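PDB 6PWK: GGDEF and EAL domain-containing protein from Vibrio cholerae O1 str. 2010EL-1786, which binds cyclic di-GMP and probably acts as a receptor that relays this signal to the control of large adhesins, cell adhesion and biofilm formation. Local coordinates for residues V140-Q145 with I173-D178; S33-W38 with G98-N103. All blocks are in the same frame, centred on the assembly; numbering follows the deposited sequence.

Interaction 1: residues V140-Q145 with I173-D178; sequences VSNKRQ and ISSDTD
The backbone N of S175 gives a hydrogen bond to the carbonyl O of S141 at 2.8 Å. S175 also turns its hydroxyl back on the other segment. Its OG lies between the backbone N and the carbonyl carbon (chi1 90°) and accepts the N-H of K143 at 2.8 Å. The N-H of R144 reaches the same OG, but that bond is bent and weak. One hydroxyl oxygen thus faces the two successive amides of K143 and R144.

K143 curls over S174. Its chain turns at the last torsion (chi4 84°), which brings NZ to S174 OG at 3.0 Å. The same NZ bonds S141 OG at 2.7 Å. S174 OG in turn bonds D176 OD1 at 2.6 Å, from above the carboxylate plane.

The two segments run side by side in the same direction. They include the last part of the two strands of a beta-alpha-beta unit in the GGDEF domain: strand 136-142, helix 148-164 and the outermost strand 171-174. Strand pairing is loose here, and S141 N to I173 O is a weak bond. A type I turn from S174 to T177 leads the chain away.

N142 mainly serves another neighbour, since its ND2 bonds the carbonyl O of G43. Further out, the extended R144 side chain crosses D176 at about a right angle. NE lies 3.4 Å from D176 CB, and D176 O sits over the centre of one guanidinium face. V140 packs on L155 of helix 148-164, and I173 on L154 and A158.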
loop_
_atom_site.group_PDB
_atom_site.type_symbol
_atom_site.label_atom_id
_atom_site.label_comp_id
_atom_site.label_asym_id
_atom_site.label_seq_id
_atom_site.Cartn_x
_atom_site.Cartn_y
_atom_site.Cartn_z
ATOM N N VAL A 140 -10.304 2.288 -28.177
ATOM C CA VAL A 140 -9.896 3.340 -29.101
ATOM C C VAL A 140 -9.738 2.738 -30.489
ATOM O O VAL A 140 -9.310 1.587 -30.636
ATOM C CB VAL A 140 -8.600 4.065 -28.655
ATOM C CG1 VAL A 140 -8.302 3.818 -27.186
ATOM C CG2 VAL A 140 -7.409 3.697 -29.537
ATOM N N SER A 141 -10.117 3.510 -31.503
ATOM C CA SER A 141 -9.947 3.130 -32.896
ATOM C C SER A 141 -8.805 3.941 -33.491
ATOM O O SER A 141 -8.791 5.172 -33.382
ATOM C CB SER A 141 -11.229 3.364 -33.695
ATOM O OG SER A 141 -11.481 4.748 -33.855
ATOM N N ASN A 142 -7.854 3.253 -34.115
ATOM C CA ASN A 142 -6.696 3.906 -34.712
ATOM C C ASN A 142 -7.075 4.365 -36.113
ATOM O O ASN A 142 -7.140 3.563 -37.047
ATOM C CB ASN A 142 -5.495 2.965 -34.739
ATOM C CG ASN A 142 -4.178 3.708 -34.849
ATOM O OD1 ASN A 142 -4.049 4.837 -34.382
ATOM N ND2 ASN A 142 -3.190 3.072 -35.470
ATOM N N LYS A 143 -7.335 5.664 -36.259
ATOM C CA LYS A 143 -7.658 6.266 -37.546
ATOM C C LYS A 143 -6.577 7.229 -38.021
ATOM O O LYS A 143 -6.776 7.930 -39.018
ATOM C CB LYS A 143 -9.015 6.973 -37.474
ATOM C CG LYS A 143 -10.162 6.070 -37.031
ATOM C CD LYS A 143 -11.508 6.619 -37.484
ATOM C CE LYS A 143 -12.669 5.803 -36.933
ATOM N NZ LYS A 143 -13.044 6.215 -35.551
ATOM N N ARG A 144 -5.445 7.287 -37.322
ATOM C CA ARG A 144 -4.270 8.027 -37.757
ATOM C C ARG A 144 -3.038 7.194 -37.434
ATOM O O ARG A 144 -3.111 6.201 -36.706
ATOM C CB ARG A 144 -4.183 9.409 -37.091
ATOM C CG ARG A 144 -5.268 10.386 -37.519
ATOM C CD ARG A 144 -5.067 11.759 -36.897
ATOM N NE ARG A 144 -6.035 12.731 -37.399
ATOM C CZ ARG A 144 -6.069 14.010 -37.039
ATOM N NH1 ARG A 144 -5.187 14.484 -36.170
ATOM N NH2 ARG A 144 -6.988 14.819 -37.551
ATOM N N GLN A 145 -1.896 7.593 -37.988
ATOM C CA GLN A 145 -0.644 6.898 -37.707
ATOM C C GLN A 145 -0.165 7.311 -36.319
ATOM O O GLN A 145 0.196 8.471 -36.098
ATOM C CB GLN A 145 0.408 7.206 -38.768
ATOM C CG GLN A 145 1.605 6.266 -38.718
ATOM C CD GLN A 145 2.727 6.689 -39.642
ATOM O OE1 GLN A 145 3.110 7.858 -39.679
ATOM N NE2 GLN A 145 3.262 5.737 -40.400
ATOM N N ILE A 173 -12.733 6.585 -27.573
ATOM C CA ILE A 173 -11.980 7.720 -28.092
ATOM C C ILE A 173 -11.355 7.297 -29.412
ATOM O O ILE A 173 -10.747 6.227 -29.495
ATOM C CB ILE A 173 -10.887 8.190 -27.112
ATOM C CG1 ILE A 173 -11.493 8.595 -25.768
ATOM C CG2 ILE A 173 -10.101 9.349 -27.700
ATOM C CD1 ILE A 173 -10.474 9.135 -24.782
ATOM N N SER A 174 -11.505 8.122 -30.441
ATOM C CA SER A 174 -10.869 7.847 -31.720
ATOM C C SER A 174 -9.497 8.507 -31.760
ATOM O O SER A 174 -9.295 9.585 -31.199
ATOM C CB SER A 174 -11.735 8.347 -32.876
ATOM O OG SER A 174 -11.111 8.089 -34.122
ATOM N N SER A 175 -8.547 7.843 -32.428
ATOM C CA SER A 175 -7.171 8.333 -32.441
ATOM C C SER A 175 -7.043 9.693 -33.113
ATOM O O SER A 175 -6.040 10.385 -32.905
ATOM C CB SER A 175 -6.254 7.328 -33.140
ATOM O OG SER A 175 -6.178 7.592 -34.530
ATOM N N ASP A 176 -8.030 10.093 -33.910
ATOM C CA ASP A 176 -8.017 11.377 -34.593
ATOM C C ASP A 176 -8.654 12.490 -33.771
ATOM O O ASP A 176 -8.834 13.598 -34.288
ATOM C CB ASP A 176 -8.723 11.258 -35.949
ATOM C CG ASP A 176 -10.117 10.653 -35.837
ATOM O OD1 ASP A 176 -10.673 10.625 -34.721
ATOM O OD2 ASP A 176 -10.656 10.200 -36.870
ATOM N N THR A 177 -8.992 12.223 -32.510
ATOM C CA THR A 177 -9.739 13.182 -31.707
ATOM C C THR A 177 -8.945 14.467 -31.504
ATOM O O THR A 177 -7.711 14.468 -31.462
ATOM C CB THR A 177 -10.099 12.578 -30.346
ATOM O OG1 THR A 177 -10.900 13.507 -29.606
ATOM C CG2 THR A 177 -8.841 12.260 -29.545
ATOM N N ASP A 178 -9.674 15.577 -31.399
ATOM C CA ASP A 178 -9.068 16.853 -31.044
ATOM C C ASP A 178 -8.892 17.016 -29.543
ATOM O O ASP A 178 -8.246 17.977 -29.113
ATOM C CB ASP A 178 -9.909 18.011 -31.588
ATOM C CG ASP A 178 -9.824 18.136 -33.097
ATOM O OD1 ASP A 178 -8.820 17.677 -33.681
ATOM O OD2 ASP A 178 -10.761 18.702 -33.698
#

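Interaction 2: residues S33-W38 with G98-N103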
loop_
_atom_site.group_PDB
_atom_site.type_symbol
_atom_site.label_atom_id
_atom_site.label_comp_id
_atom_site.label_asym_id
_atom_site.label_seq_id
_atom_site.Cartn_x
_atom_site.Cartn_y
_atom_site.Cartn_z
ATOM N N SER A 33 4.705 -6.661 -28.193
ATOM C CA SER A 33 5.198 -7.241 -29.440
ATOM C C SER A 33 4.095 -7.309 -30.489
ATOM O O SER A 33 4.288 -6.889 -31.635
ATOM C CB SER A 33 5.780 -8.631 -29.180
ATOM O OG SER A 33 5.999 -9.322 -30.396
ATOM N N GLN A 34 2.929 -7.839 -30.113
ATOM C CA GLN A 34 1.803 -7.884 -31.043
ATOM C C GLN A 34 1.344 -6.486 -31.433
ATOM O O GLN A 34 0.905 -6.269 -32.567
ATOM C CB GLN A 34 0.644 -8.665 -30.428
ATOM C CG GLN A 34 0.967 -10.108 -30.088
ATOM C CD GLN A 34 1.235 -10.955 -31.313
ATOM O OE1 GLN A 34 2.369 -11.037 -31.789
ATOM N NE2 GLN A 34 0.194 -11.595 -31.830
ATOM N N LEU A 35 1.437 -5.529 -30.509
ATOM C CA LEU A 35 1.019 -4.164 -30.809
ATOM C C LEU A 35 1.977 -3.497 -31.787
ATOM O O LEU A 35 1.541 -2.820 -32.725
ATOM C CB LEU A 35 0.920 -3.351 -29.519
ATOM C CG LEU A 35 0.282 -1.963 -29.589
ATOM C CD1 LEU A 35 -1.205 -2.074 -29.883
ATOM C CD2 LEU A 35 0.522 -1.203 -28.293
ATOM N N SER A 36 3.285 -3.676 -31.583
ATOM C CA SER A 36 4.264 -3.018 -32.441
ATOM C C SER A 36 4.248 -3.584 -33.856
ATOM O O SER A 36 4.485 -2.846 -34.819
ATOM C CB SER A 36 5.660 -3.144 -31.831
ATOM O OG SER A 36 6.591 -2.321 -32.510
ATOM N N GLY A 37 3.974 -4.880 -34.004
ATOM C CA GLY A 37 3.901 -5.460 -35.335
ATOM C C GLY A 37 2.648 -5.045 -36.082
ATOM O O GLY A 37 2.679 -4.843 -37.299
ATOM N N TRP A 38 1.530 -4.912 -35.365
ATOM C CA TRP A 38 0.291 -4.465 -35.991
ATOM C C TRP A 38 0.398 -3.020 -36.462
ATOM O O TRP A 38 -0.150 -2.660 -37.510
ATOM C CB TRP A 38 -0.872 -4.635 -35.014
ATOM C CG TRP A 38 -2.104 -3.865 -35.379
ATOM C CD1 TRP A 38 -2.934 -4.099 -36.437
ATOM C CD2 TRP A 38 -2.656 -2.745 -34.676
ATOM N NE1 TRP A 38 -3.963 -3.188 -36.440
ATOM C CE2 TRP A 38 -3.815 -2.347 -35.369
ATOM C CE3 TRP A 38 -2.278 -2.039 -33.530
ATOM C CZ2 TRP A 38 -4.602 -1.274 -34.954
ATOM C CZ3 TRP A 38 -3.060 -0.975 -33.119
ATOM C CH2 TRP A 38 -4.207 -0.602 -33.829
ATOM N N GLY A 98 -5.405 -6.265 -22.104
ATOM C CA GLY A 98 -5.264 -5.568 -23.373
ATOM C C GLY A 98 -5.796 -6.403 -24.524
ATOM O O GLY A 98 -5.687 -7.630 -24.521
ATOM N N ILE A 99 -6.375 -5.724 -25.513
ATOM C CA ILE A 99 -7.001 -6.377 -26.656
ATOM C C ILE A 99 -6.653 -5.602 -27.919
ATOM O O ILE A 99 -6.779 -4.373 -27.951
ATOM C CB ILE A 99 -8.532 -6.475 -26.483
ATOM C CG1 ILE A 99 -8.874 -7.360 -25.284
ATOM C CG2 ILE A 99 -9.176 -7.018 -27.742
ATOM C CD1 ILE A 99 -10.279 -7.183 -24.777
ATOM N N ILE A 100 -6.211 -6.315 -28.954
ATOM C CA ILE A 100 -5.904 -5.737 -30.256
ATOM C C ILE A 100 -6.855 -6.342 -31.277
ATOM O O ILE A 100 -6.987 -7.569 -31.358
ATOM C CB ILE A 100 -4.440 -5.989 -30.662
ATOM C CG1 ILE A 100 -3.491 -5.581 -29.536
ATOM C CG2 ILE A 100 -4.107 -5.227 -31.933
ATOM C CD1 ILE A 100 -2.041 -5.911 -29.814
ATOM N N MET A 101 -7.515 -5.483 -32.053
ATOM C CA MET A 101 -8.504 -5.902 -33.045
ATOM C C MET A 101 -8.155 -5.280 -34.391
ATOM O O MET A 101 -8.614 -4.176 -34.716
ATOM C CB MET A 101 -9.913 -5.510 -32.609
ATOM C CG MET A 101 -10.376 -6.193 -31.333
ATOM S SD MET A 101 -11.491 -5.159 -30.370
ATOM C CE MET A 101 -10.392 -3.815 -29.926
ATOM N N PRO A 102 -7.344 -5.956 -35.197
ATOM C CA PRO A 102 -6.954 -5.398 -36.495
ATOM C C PRO A 102 -8.060 -5.545 -37.531
ATOM O O PRO A 102 -8.919 -6.427 -37.452
ATOM C CB PRO A 102 -5.727 -6.230 -36.892
ATOM C CG PRO A 102 -5.323 -6.969 -35.640
ATOM C CD PRO A 102 -6.589 -7.173 -34.877
ATOM N N ASN A 103 -8.011 -4.650 -38.520
ATOM C CA ASN A 103 -8.935 -4.657 -39.656
ATOM C C ASN A 103 -10.385 -4.507 -39.201
ATOM O O ASN A 103 -11.286 -5.179 -39.706
ATOM C CB ASN A 103 -8.757 -5.918 -40.504
ATOM C CG ASN A 103 -7.300 -6.243 -40.767
ATOM O OD1 ASN A 103 -6.852 -7.366 -40.538
ATOM N ND2 ASN A 103 -6.551 -5.254 -41.240
#
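Q34 meets I100 through the base of its side chain, with CB 3.9 Å from I100 CD1. This is helix-on-sheet packing in the GGDEF domain. Helix 28-41 lies against strand 96-102 of the five-stranded sheet. Their local axes run 25° apart and approach to 9.6 Å. No hydrogen bond crosses the contact, which is buried and apolar.

L35 follows and takes the same methyl. I100 CD1 touches the helix backbone at L35 N, 3.6 Å away, and also meets L35 CB and CD1. I100 can reach this far because CG1 is anti to the carbonyl carbon (chi1 -50°) and points CD1 at the helix. L35 and I100 both also pack on V47 of the neighbouring strand 45-51.

One turn on, W38 directs its indole at the strand. Its CG stands anti to the backbone N (chi1 163°), which brings the ring against I100 and P102. NE1 bonds the carbonyl O of I44, which helps hold the indole in this orientation. I100 CG2 sits over one ring face, toward the rim, 4.0 Å from W38 CD2. P102 approaches the five-membered ring obliquely, with its CB 3.5 Å from W38 CD1.

Both interactions belong to the GGDEF domain and reach the same five-stranded sheet. Their centres are 15 Å apart. Interaction 2 comes first along the chain and closes before interaction 1 opens. It sets helix 28-41 on strand 96-102, while interaction 1 joins strand 136-142 to the edge strand 171-174. Strand 45-51 lies between 96-102 and 136-142 in the sheet. The two contacts also touch directly, with N142 CB 3.9 Å from W38 CH2. L151 of helix 148-164 packs on both N142 and W38. Helix 28-41 and the beta-alpha-beta unit thus share one core in the domain. A bound c-di-GMP is about 10 Å from the V140 side chain, and one is about 8 Å from that of L35.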